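Local coordinates for protein beta-galactosidase/beta-glucuronidase (Faecalibacterium prausnitzii L2-6, PDB 6MVF) that binds flavin mononucleotide and probably hydrolyses beta-linked glycosides, as a gut bacterial beta-glucuronidase of glycosyl hydrolase family 2, at residues H371-I383 / H414-T426. Sequence-based numbering, arbitrary orientation.
With FMN (flavin mononucleotide), chain G.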
ATOM      1  N   HIS A 371     -17.037  43.824 -14.774  1.00 38.62           N
ATOM      2  CA  HIS A 371     -17.060  44.092 -13.339  1.00 42.03           C
ATOM      3  C   HIS A 371     -17.688  42.924 -12.590  1.00 41.84           C
ATOM      4  O   HIS A 371     -17.179  42.493 -11.551  1.00 41.65           O
ATOM      5  CB  HIS A 371     -17.812  45.401 -13.045  1.00 36.20           C
ATOM      6  CG  HIS A 371     -17.887  45.758 -11.587  1.00 34.33           C
ATOM      7  ND1 HIS A 371     -18.985  45.468 -10.801  1.00 41.64           N
ATOM      8  CD2 HIS A 371     -17.008  46.398 -10.773  1.00 39.71           C
ATOM      9  CE1 HIS A 371     -18.779  45.904  -9.567  1.00 30.99           C
ATOM     10  NE2 HIS A 371     -17.587  46.472  -9.523  1.00 36.50           N
ATOM     11  N   THR A 372     -18.779  42.380 -13.123  1.00 41.41           N
ATOM     12  CA  THR A 372     -19.422  41.249 -12.476  1.00 45.42           C
ATOM     13  C   THR A 372     -18.515  40.018 -12.473  1.00 45.38           C
ATOM     14  O   THR A 372     -18.428  39.317 -11.459  1.00 41.24           O
ATOM     15  CB  THR A 372     -20.758  40.968 -13.153  1.00 41.42           C
ATOM     16  OG1 THR A 372     -21.655  42.038 -12.833  1.00 38.94           O
ATOM     17  CG2 THR A 372     -21.353  39.624 -12.686  1.00 34.51           C
ATOM     18  N   HIS A 373     -17.815  39.749 -13.579  1.00 33.66           N
ATOM     19  CA  HIS A 373     -16.857  38.647 -13.582  1.00 42.73           C
ATOM     20  C   HIS A 373     -15.864  38.770 -12.427  1.00 46.44           C
ATOM     21  O   HIS A 373     -15.658  37.816 -11.666  1.00 44.55           O
ATOM     22  CB  HIS A 373     -16.111  38.591 -14.915  1.00 40.41           C
ATOM     23  CG  HIS A 373     -15.018  37.563 -14.962  1.00 44.97           C
ATOM     24  ND1 HIS A 373     -15.133  36.387 -15.675  1.00 46.77           N
ATOM     25  CD2 HIS A 373     -13.776  37.548 -14.414  1.00 44.27           C
ATOM     26  CE1 HIS A 373     -14.021  35.684 -15.547  1.00 45.65           C
ATOM     27  NE2 HIS A 373     -13.180  36.368 -14.789  1.00 46.06           N
ATOM     28  N   VAL A 374     -15.235  39.939 -12.279  1.00 37.02           N
ATOM     29  CA  VAL A 374     -14.148  40.063 -11.312  1.00 35.77           C
ATOM     30  C   VAL A 374     -14.674  39.853  -9.894  1.00 36.98           C
ATOM     31  O   VAL A 374     -14.101  39.080  -9.116  1.00 33.11           O
ATOM     32  CB  VAL A 374     -13.421  41.412 -11.486  1.00 38.12           C
ATOM     33  CG1 VAL A 374     -12.859  41.894 -10.184  1.00 40.32           C
ATOM     34  CG2 VAL A 374     -12.287  41.293 -12.519  1.00 33.17           C
ATOM     35  N   MET A 375     -15.805  40.493  -9.554  1.00 38.55           N
ATOM     36  CA  MET A 375     -16.386  40.324  -8.218  1.00 38.19           C
ATOM     37  C   MET A 375     -16.766  38.871  -7.951  1.00 38.03           C
ATOM     38  O   MET A 375     -16.523  38.354  -6.854  1.00 42.46           O
ATOM     39  CB  MET A 375     -17.619  41.222  -8.029  1.00 38.38           C
ATOM     40  CG  MET A 375     -17.429  42.729  -8.274  1.00 33.09           C
ATOM     41  SD  MET A 375     -16.262  43.536  -7.173  1.00 35.95           S
ATOM     42  CE  MET A 375     -17.227  43.673  -5.670  1.00 35.74           C
ATOM     43  N   GLU A 376     -17.382  38.196  -8.929  1.00 40.92           N
ATOM     44  CA  GLU A 376     -17.766  36.800  -8.726  1.00 36.03           C
ATOM     45  C   GLU A 376     -16.543  35.930  -8.483  1.00 42.28           C
ATOM     46  O   GLU A 376     -16.555  35.054  -7.602  1.00 34.45           O
ATOM     47  CB  GLU A 376     -18.532  36.276  -9.929  1.00 34.40           C
ATOM     48  CG  GLU A 376     -19.799  37.016 -10.243  1.00 44.16           C
ATOM     49  CD  GLU A 376     -20.975  36.555  -9.430  1.00 50.88           C
ATOM     50  OE1 GLU A 376     -20.846  36.443  -8.192  1.00 56.80           O
ATOM     51  OE2 GLU A 376     -22.040  36.306 -10.033  1.00 58.95           O
ATOM     52  N   GLU A 377     -15.474  36.169  -9.256  1.00 31.68           N
ATOM     53  CA  GLU A 377     -14.263  35.368  -9.127  1.00 33.82           C
ATOM     54  C   GLU A 377     -13.616  35.568  -7.765  1.00 39.52           C
ATOM     55  O   GLU A 377     -13.066  34.617  -7.194  1.00 37.14           O
ATOM     56  CB  GLU A 377     -13.280  35.707 -10.248  1.00 31.00           C
ATOM     57  CG  GLU A 377     -12.231  34.643 -10.468  1.00 31.07           C
ATOM     58  CD  GLU A 377     -11.611  34.658 -11.874  1.00 36.44           C
ATOM     59  OE1 GLU A 377     -11.458  35.749 -12.477  1.00 44.45           O
ATOM     60  OE2 GLU A 377     -11.254  33.568 -12.371  1.00 32.11           O
ATOM     61  N   MET A 378     -13.692  36.783  -7.214  1.00 32.00           N
ATOM     62  CA  MET A 378     -13.137  36.994  -5.888  1.00 30.93           C
ATOM     63  C   MET A 378     -14.025  36.383  -4.812  1.00 35.07           C
ATOM     64  O   MET A 378     -13.513  35.873  -3.802  1.00 31.20           O
ATOM     65  CB  MET A 378     -12.938  38.476  -5.632  1.00 31.39           C
ATOM     66  CG  MET A 378     -12.140  38.755  -4.389  1.00 37.79           C
ATOM     67  SD  MET A 378     -10.396  38.365  -4.664  1.00 44.06           S
ATOM     68  CE  MET A 378      -9.984  37.842  -3.026  1.00 30.69           C
ATOM     69  N   LYS A 379     -15.329  36.392  -5.045  1.00 33.62           N
ATOM     70  CA  LYS A 379     -16.279  35.787  -4.087  1.00 37.48           C
ATOM     71  C   LYS A 379     -16.058  34.273  -4.059  1.00 33.76           C
ATOM     72  O   LYS A 379     -16.129  33.703  -3.015  1.00 34.66           O
ATOM     73  CB  LYS A 379     -17.708  36.200  -4.426  1.00 32.24           C
ATOM     74  CG  LYS A 379     -18.656  36.187  -3.249  1.00 42.45           C
ATOM     75  CD  LYS A 379     -20.001  36.801  -3.491  1.00 48.66           C
ATOM     76  CE  LYS A 379     -20.988  36.442  -2.410  1.00 53.94           C
ATOM     77  NZ  LYS A 379     -22.321  37.030  -2.636  1.00 72.23           N
ATOM     78  N   GLU A 380     -15.804  33.665  -5.202  1.00 33.52           N
ATOM     79  CA  GLU A 380     -15.537  32.233  -5.236  1.00 32.56           C
ATOM     80  C   GLU A 380     -14.176  31.915  -4.636  1.00 30.92           C
ATOM     81  O   GLU A 380     -14.012  30.887  -3.975  1.00 36.02           O
ATOM     82  CB  GLU A 380     -15.617  31.704  -6.672  1.00 30.40           C
ATOM     83  CG  GLU A 380     -16.997  31.768  -7.281  1.00 31.34           C
ATOM     84  CD  GLU A 380     -17.000  31.344  -8.740  1.00 40.70           C
ATOM     85  OE1 GLU A 380     -16.050  31.697  -9.476  1.00 41.81           O
ATOM     86  OE2 GLU A 380     -17.952  30.650  -9.152  1.00 42.45           O
ATOM     87  N   LEU A 381     -13.182  32.767  -4.874  1.00 33.75           N
ATOM     88  CA  LEU A 381     -11.854  32.496  -4.336  1.00 31.84           C
ATOM     89  C   LEU A 381     -11.870  32.503  -2.814  1.00 33.53           C
ATOM     90  O   LEU A 381     -11.237  31.660  -2.174  1.00 33.87           O
ATOM     91  CB  LEU A 381     -10.849  33.517  -4.864  1.00 33.80           C
ATOM     92  CG  LEU A 381      -9.450  33.452  -4.252  1.00 30.69           C
ATOM     93  CD1 LEU A 381      -8.781  32.105  -4.579  1.00 25.54           C
ATOM     94  CD2 LEU A 381      -8.598  34.648  -4.704  1.00 23.85           C
ATOM     95  N   ILE A 382     -12.598  33.439  -2.216  1.00 35.06           N
ATOM     96  CA  ILE A 382     -12.599  33.535  -0.765  1.00 30.14           C
ATOM     97  C   ILE A 382     -13.450  32.442  -0.146  1.00 27.29           C
ATOM     98  O   ILE A 382     -13.069  31.849   0.861  1.00 31.65           O
ATOM     99  CB  ILE A 382     -13.072  34.934  -0.346  1.00 32.95           C
ATOM    100  CG1 ILE A 382     -12.018  35.964  -0.764  1.00 27.89           C
ATOM    101  CG2 ILE A 382     -13.393  34.981   1.156  1.00 26.22           C
ATOM    102  CD1 ILE A 382     -12.397  37.376  -0.453  1.00 26.32           C
ATOM    103  N   ILE A 383     -14.610  32.150  -0.735  1.00 27.92           N
ATOM    104  CA  ILE A 383     -15.537  31.216  -0.109  1.00 30.46           C
ATOM    105  C   ILE A 383     -15.033  29.787  -0.233  1.00 25.55           C
ATOM    106  O   ILE A 383     -15.181  28.983   0.689  1.00 27.37           O
ATOM    107  CB  ILE A 383     -16.944  31.401  -0.709  1.00 34.60           C
ATOM    108  CG1 ILE A 383     -17.634  32.544   0.020  1.00 36.68           C
ATOM    109  CG2 ILE A 383     -17.796  30.121  -0.587  1.00 27.35           C
ATOM    110  CD1 ILE A 383     -18.488  33.364  -0.867  1.00 46.19           C
ATOM    111  N   HIS A 414     -11.511  49.454  -5.218  1.00 35.88           N
ATOM    112  CA  HIS A 414     -12.176  49.710  -3.946  1.00 33.07           C
ATOM    113  C   HIS A 414     -13.316  48.724  -3.715  1.00 37.65           C
ATOM    114  O   HIS A 414     -13.507  48.252  -2.590  1.00 40.49           O
ATOM    115  CB  HIS A 414     -12.676  51.156  -3.888  1.00 38.66           C
ATOM    116  CG  HIS A 414     -11.576  52.177  -3.851  1.00 41.54           C
ATOM    117  ND1 HIS A 414     -11.462  53.185  -4.785  1.00 43.70           N
ATOM    118  CD2 HIS A 414     -10.544  52.346  -2.990  1.00 40.79           C
ATOM    119  CE1 HIS A 414     -10.402  53.923  -4.508  1.00 44.39           C
ATOM    120  NE2 HIS A 414      -9.828  53.435  -3.425  1.00 49.34           N
ATOM    121  N   ASP A 415     -14.077  48.389  -4.766  1.00 34.03           N
ATOM    122  CA  ASP A 415     -15.106  47.354  -4.653  1.00 36.48           C
ATOM    123  C   ASP A 415     -14.510  46.035  -4.177  1.00 36.67           C
ATOM    124  O   ASP A 415     -15.080  45.364  -3.308  1.00 37.67           O
ATOM    125  CB  ASP A 415     -15.822  47.152  -6.000  1.00 37.43           C
ATOM    126  CG  ASP A 415     -16.612  48.398  -6.450  1.00 43.99           C
ATOM    127  OD1 ASP A 415     -16.987  49.209  -5.584  1.00 43.11           O
ATOM    128  OD2 ASP A 415     -16.862  48.573  -7.668  1.00 44.70           O
ATOM    129  N   LEU A 416     -13.353  45.657  -4.730  1.00 36.08           N
ATOM    130  CA  LEU A 416     -12.696  44.411  -4.355  1.00 41.98           C
ATOM    131  C   LEU A 416     -12.149  44.475  -2.932  1.00 40.87           C
ATOM    132  O   LEU A 416     -12.247  43.495  -2.182  1.00 38.68           O
ATOM    133  CB  LEU A 416     -11.572  44.089  -5.348  1.00 40.18           C
ATOM    134  CG  LEU A 416     -11.990  43.455  -6.674  1.00 41.49           C
ATOM    135  CD1 LEU A 416     -10.891  43.573  -7.738  1.00 29.18           C
ATOM    136  CD2 LEU A 416     -12.394  41.998  -6.433  1.00 40.87           C
ATOM    137  N   GLN A 417     -11.556  45.608  -2.542  1.00 40.04           N
ATOM    138  CA  GLN A 417     -11.107  45.745  -1.160  1.00 38.40           C
ATOM    139  C   GLN A 417     -12.283  45.616  -0.203  1.00 39.74           C
ATOM    140  O   GLN A 417     -12.181  44.951   0.833  1.00 35.71           O
ATOM    141  CB  GLN A 417     -10.391  47.079  -0.951  1.00 31.76           C
ATOM    142  CG  GLN A 417     -10.073  47.381   0.516  1.00 34.06           C
ATOM    143  CD  GLN A 417      -8.918  46.553   1.056  1.00 36.77           C
ATOM    144  OE1 GLN A 417      -8.282  45.791   0.316  1.00 38.38           O
ATOM    145  NE2 GLN A 417      -8.632  46.706   2.343  1.00 29.56           N
ATOM    146  N   LYS A 418     -13.424  46.220  -0.559  1.00 39.84           N
ATOM    147  CA  LYS A 418     -14.595  46.155   0.302  1.00 38.35           C
ATOM    148  C   LYS A 418     -15.142  44.734   0.382  1.00 42.83           C
ATOM    149  O   LYS A 418     -15.604  44.302   1.444  1.00 40.84           O
ATOM    150  CB  LYS A 418     -15.666  47.124  -0.192  1.00 32.23           C
ATOM    151  CG  LYS A 418     -16.816  47.290   0.794  1.00 45.59           C
ATOM    152  CD  LYS A 418     -18.153  47.625   0.121  1.00 52.15           C
ATOM    153  CE  LYS A 418     -19.240  47.894   1.174  1.00 56.31           C
ATOM    154  NZ  LYS A 418     -20.601  48.119   0.594  1.00 58.11           N
ATOM    155  N   LEU A 419     -15.068  43.983  -0.720  1.00 38.32           N
ATOM    156  CA  LEU A 419     -15.588  42.620  -0.726  1.00 36.45           C
ATOM    157  C   LEU A 419     -14.727  41.684   0.113  1.00 38.00           C
ATOM    158  O   LEU A 419     -15.255  40.810   0.818  1.00 34.91           O
ATOM    159  CB  LEU A 419     -15.684  42.106  -2.161  1.00 42.77           C
ATOM    160  CG  LEU A 419     -16.203  40.675  -2.291  1.00 36.28           C
ATOM    161  CD1 LEU A 419     -17.616  40.621  -1.791  1.00 20.44           C
ATOM    162  CD2 LEU A 419     -16.095  40.207  -3.732  1.00 33.11           C
ATOM    163  N   CYS A 420     -13.399  41.832   0.043  1.00 38.51           N
ATOM    164  CA  CYS A 420     -12.529  40.967   0.838  1.00 34.08           C
ATOM    165  C   CYS A 420     -12.746  41.185   2.335  1.00 35.48           C
ATOM    166  O   CYS A 420     -12.657  40.232   3.120  1.00 35.28           O
ATOM    167  CB  CYS A 420     -11.059  41.199   0.488  1.00 36.55           C
ATOM    168  SG  CYS A 420     -10.512  40.762  -1.182  1.00 41.11           S
ATOM    169  N   LYS A 421     -13.033  42.430   2.754  1.00 35.36           N
ATOM    170  CA  LYS A 421     -13.234  42.710   4.180  1.00 32.42           C
ATOM    171  C   LYS A 421     -14.652  42.387   4.639  1.00 30.06           C
ATOM    172  O   LYS A 421     -14.855  42.018   5.796  1.00 34.51           O
ATOM    173  CB  LYS A 421     -12.894  44.165   4.480  1.00 29.95           C
ATOM    174  CG  LYS A 421     -11.433  44.507   4.209  1.00 31.92           C
ATOM    175  CD  LYS A 421     -10.510  43.585   4.995  1.00 31.22           C
ATOM    176  CE  LYS A 421      -9.058  43.990   4.836  1.00 34.23           C
ATOM    177  NZ  LYS A 421      -8.183  43.262   5.779  1.00 26.96           N
ATOM    178  N   GLU A 422     -15.631  42.516   3.752  1.00 33.55           N
ATOM    179  CA  GLU A 422     -16.965  41.991   4.012  1.00 35.22           C
ATOM    180  C   GLU A 422     -16.933  40.473   4.166  1.00 36.56           C
ATOM    181  O   GLU A 422     -17.478  39.927   5.129  1.00 38.71           O
ATOM    182  CB  GLU A 422     -17.906  42.401   2.873  1.00 34.37           C
ATOM    183  CG  GLU A 422     -19.175  43.114   3.340  1.00 53.30           C
ATOM    184  CD  GLU A 422     -19.674  44.165   2.343  1.00 66.20           C
ATOM    185  OE1 GLU A 422     -19.726  43.855   1.132  1.00 67.55           O
ATOM    186  OE2 GLU A 422     -20.000  45.308   2.764  1.00 63.11           O
ATOM    187  N   LEU A 423     -16.296  39.769   3.225  1.00 33.61           N
ATOM    188  CA  LEU A 423     -16.328  38.313   3.264  1.00 32.23           C
ATOM    189  C   LEU A 423     -15.369  37.732   4.284  1.00 34.50           C
ATOM    190  O   LEU A 423     -15.662  36.686   4.876  1.00 41.81           O
ATOM    191  CB  LEU A 423     -16.006  37.723   1.896  1.00 36.20           C
ATOM    192  CG  LEU A 423     -17.061  37.904   0.809  1.00 36.29           C
ATOM    193  CD1 LEU A 423     -16.564  37.248  -0.448  1.00 31.27           C
ATOM    194  CD2 LEU A 423     -18.359  37.295   1.239  1.00 33.12           C
ATOM    195  N   ASP A 424     -14.230  38.378   4.520  1.00 35.00           N
ATOM    196  CA  ASP A 424     -13.175  37.769   5.327  1.00 34.24           C
ATOM    197  C   ASP A 424     -12.320  38.861   5.945  1.00 33.87           C
ATOM    198  O   ASP A 424     -11.283  39.258   5.396  1.00 34.56           O
ATOM    199  CB  ASP A 424     -12.320  36.821   4.492  1.00 30.24           C
ATOM    200  CG  ASP A 424     -11.171  36.224   5.278  1.00 36.75           C
ATOM    201  OD1 ASP A 424     -11.187  36.288   6.535  1.00 37.10           O
ATOM    202  OD2 ASP A 424     -10.236  35.688   4.642  1.00 36.29           O
ATOM    203  N   PRO A 425     -12.723  39.373   7.105  1.00 32.76           N
ATOM    204  CA  PRO A 425     -11.883  40.371   7.786  1.00 31.46           C
ATOM    205  C   PRO A 425     -10.654  39.783   8.463  1.00 30.57           C
ATOM    206  O   PRO A 425      -9.807  40.546   8.948  1.00 34.97           O
ATOM    207  CB  PRO A 425     -12.846  40.994   8.809  1.00 26.24           C
ATOM    208  CG  PRO A 425     -13.915  39.949   9.026  1.00 26.26           C
ATOM    209  CD  PRO A 425     -14.065  39.248   7.703  1.00 25.01           C
ATOM    210  N   THR A 426     -10.522  38.460   8.500  1.00 30.37           N
ATOM    211  CA  THR A 426      -9.407  37.811   9.170  1.00 28.75           C
ATOM    212  C   THR A 426      -8.149  37.755   8.309  1.00 32.78           C
ATOM    213  O   THR A 426      -7.141  37.201   8.756  1.00 33.18           O
ATOM    214  CB  THR A 426      -9.777  36.371   9.585  1.00 30.40           C
ATOM    215  OG1 THR A 426      -9.655  35.502   8.454  1.00 32.59           O
ATOM    216  CG2 THR A 426     -11.195  36.270  10.127  1.00 24.68           C
TER
HETATM  217  N1  FMN G 801     -24.281  31.150   2.583  1.00 47.93           N
HETATM  218  C2  FMN G 801     -24.836  30.002   2.188  1.00 55.69           C
HETATM  219  O2  FMN G 801     -26.052  29.903   2.019  1.00 51.89           O
HETATM  220  N3  FMN G 801     -24.132  28.919   1.938  1.00 54.37           N
HETATM  221  C4  FMN G 801     -22.844  28.868   2.072  1.00 46.26           C
HETATM  222  O4  FMN G 801     -22.199  27.859   1.838  1.00 47.31           O
HETATM  223  C4A FMN G 801     -22.186  30.052   2.506  1.00 44.32           C
HETATM  224  N5  FMN G 801     -20.890  30.008   2.627  1.00 50.25           N
HETATM  225  C5A FMN G 801     -20.214  31.067   3.022  1.00 56.99           C
HETATM  226  C6  FMN G 801     -18.851  30.981   3.145  1.00 50.97           C
HETATM  227  C7  FMN G 801     -18.139  32.051   3.556  1.00 52.24           C
HETATM  228  C7M FMN G 801     -16.669  31.950   3.681  1.00 47.16           C
HETATM  229  C8  FMN G 801     -18.827  33.302   3.845  1.00 58.17           C
HETATM  230  C8M FMN G 801     -18.048  34.493   4.279  1.00 46.27           C
HETATM  231  C9  FMN G 801     -20.197  33.382   3.722  1.00 58.86           C
HETATM  232  C9A FMN G 801     -20.925  32.302   3.326  1.00 54.27           C
HETATM  233  N10 FMN G 801     -22.300  32.387   3.172  1.00 55.32           N
HETATM  234  C10 FMN G 801     -22.975  31.239   2.760  1.00 48.11           C
HETATM  235  C1' FMN G 801     -22.921  33.653   3.535  1.00 62.26           C
HETATM  236  C2' FMN G 801     -23.625  34.540   2.536  1.00 64.55           C
HETATM  237  O2' FMN G 801     -22.563  35.321   2.051  1.00 70.41           O
HETATM  238  C3' FMN G 801     -24.588  35.515   3.178  1.00 69.11           C
HETATM  239  O3' FMN G 801     -24.931  35.056   4.468  1.00 76.11           O
HETATM  240  C4' FMN G 801     -25.906  35.670   2.453  1.00 75.22           C
HETATM  241  O4' FMN G 801     -26.306  34.361   2.076  1.00 78.98           O
HETATM  242  C5' FMN G 801     -25.863  36.619   1.255  1.00 82.10           C
HETATM  243  O5' FMN G 801     -25.686  35.914   0.040  1.00 85.62           O
HETATM  244  P   FMN G 801     -25.262  36.597  -1.326  1.00107.55           P
HETATM  245  O1P FMN G 801     -25.939  35.738  -2.317  1.00 84.07           O
HETATM  246  O2P FMN G 801     -25.762  38.008  -1.227  1.00 94.00           O
HETATM  247  O3P FMN G 801     -23.777  36.586  -1.456  1.00 94.16           O
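With CG of His371 swung anti to its own nitrogen (chi1 180°) and CG of Asp415 set anti to the carbonyl carbon, imidazole and carboxylate meet between two neighbouring helices. His371 NE2 donates to Asp415 OD2 at 2.9 Å, on its anti side but tilted out of both planes. The bond is clearly bent, and ring and carboxylate planes stand 83° apart. Met375 CG lies over one face of the imidazole, and the bent methionine chain carries CE to within 3.8 Å of Asp415 CB. Replacing His371 with an alanine would probably leave Asp415 OD2 without this donor and uncover one flank of Met375.

Further along, the contact turns apolar. Leu416 sends CD1 to 3.6 Å from Val374 CG1, while its other methyl, CD2, meets Met378 CB. Leu419 CD2 sits against the backbone O of Met375 and beside Met378 CB. Deeper in, Met378 CE rests 3.5 Å from Cys420 SG, which Ile382 CD1 also touches; Trp394 and Ile396 of strand 391-398 lie beneath this layer.

At the C-terminal end, Leu423 packs against both Lys379 and Ile382: Lys379 CG lies 3.7 Å from its CD1, and Ile382 CG2 leans on its CB. Lys379, one of the FMN-binding residues, runs extended to the phosphate, although the exact NZ to O3P distance is doubtful. Ile383 CG1 lies 3.6 Å from flavin C7, and the carbonyl O of Leu423 is 3.3 Å from methyl C8M. Segments 371-383 and 414-423 run roughly parallel, 26° apart; their parent helices, 368-385 and 407-423, are successive outer helices of the TIM barrel, linked through strand 391-398 in the beta-alpha repeat, and their outward side forms part of the FMN pocket.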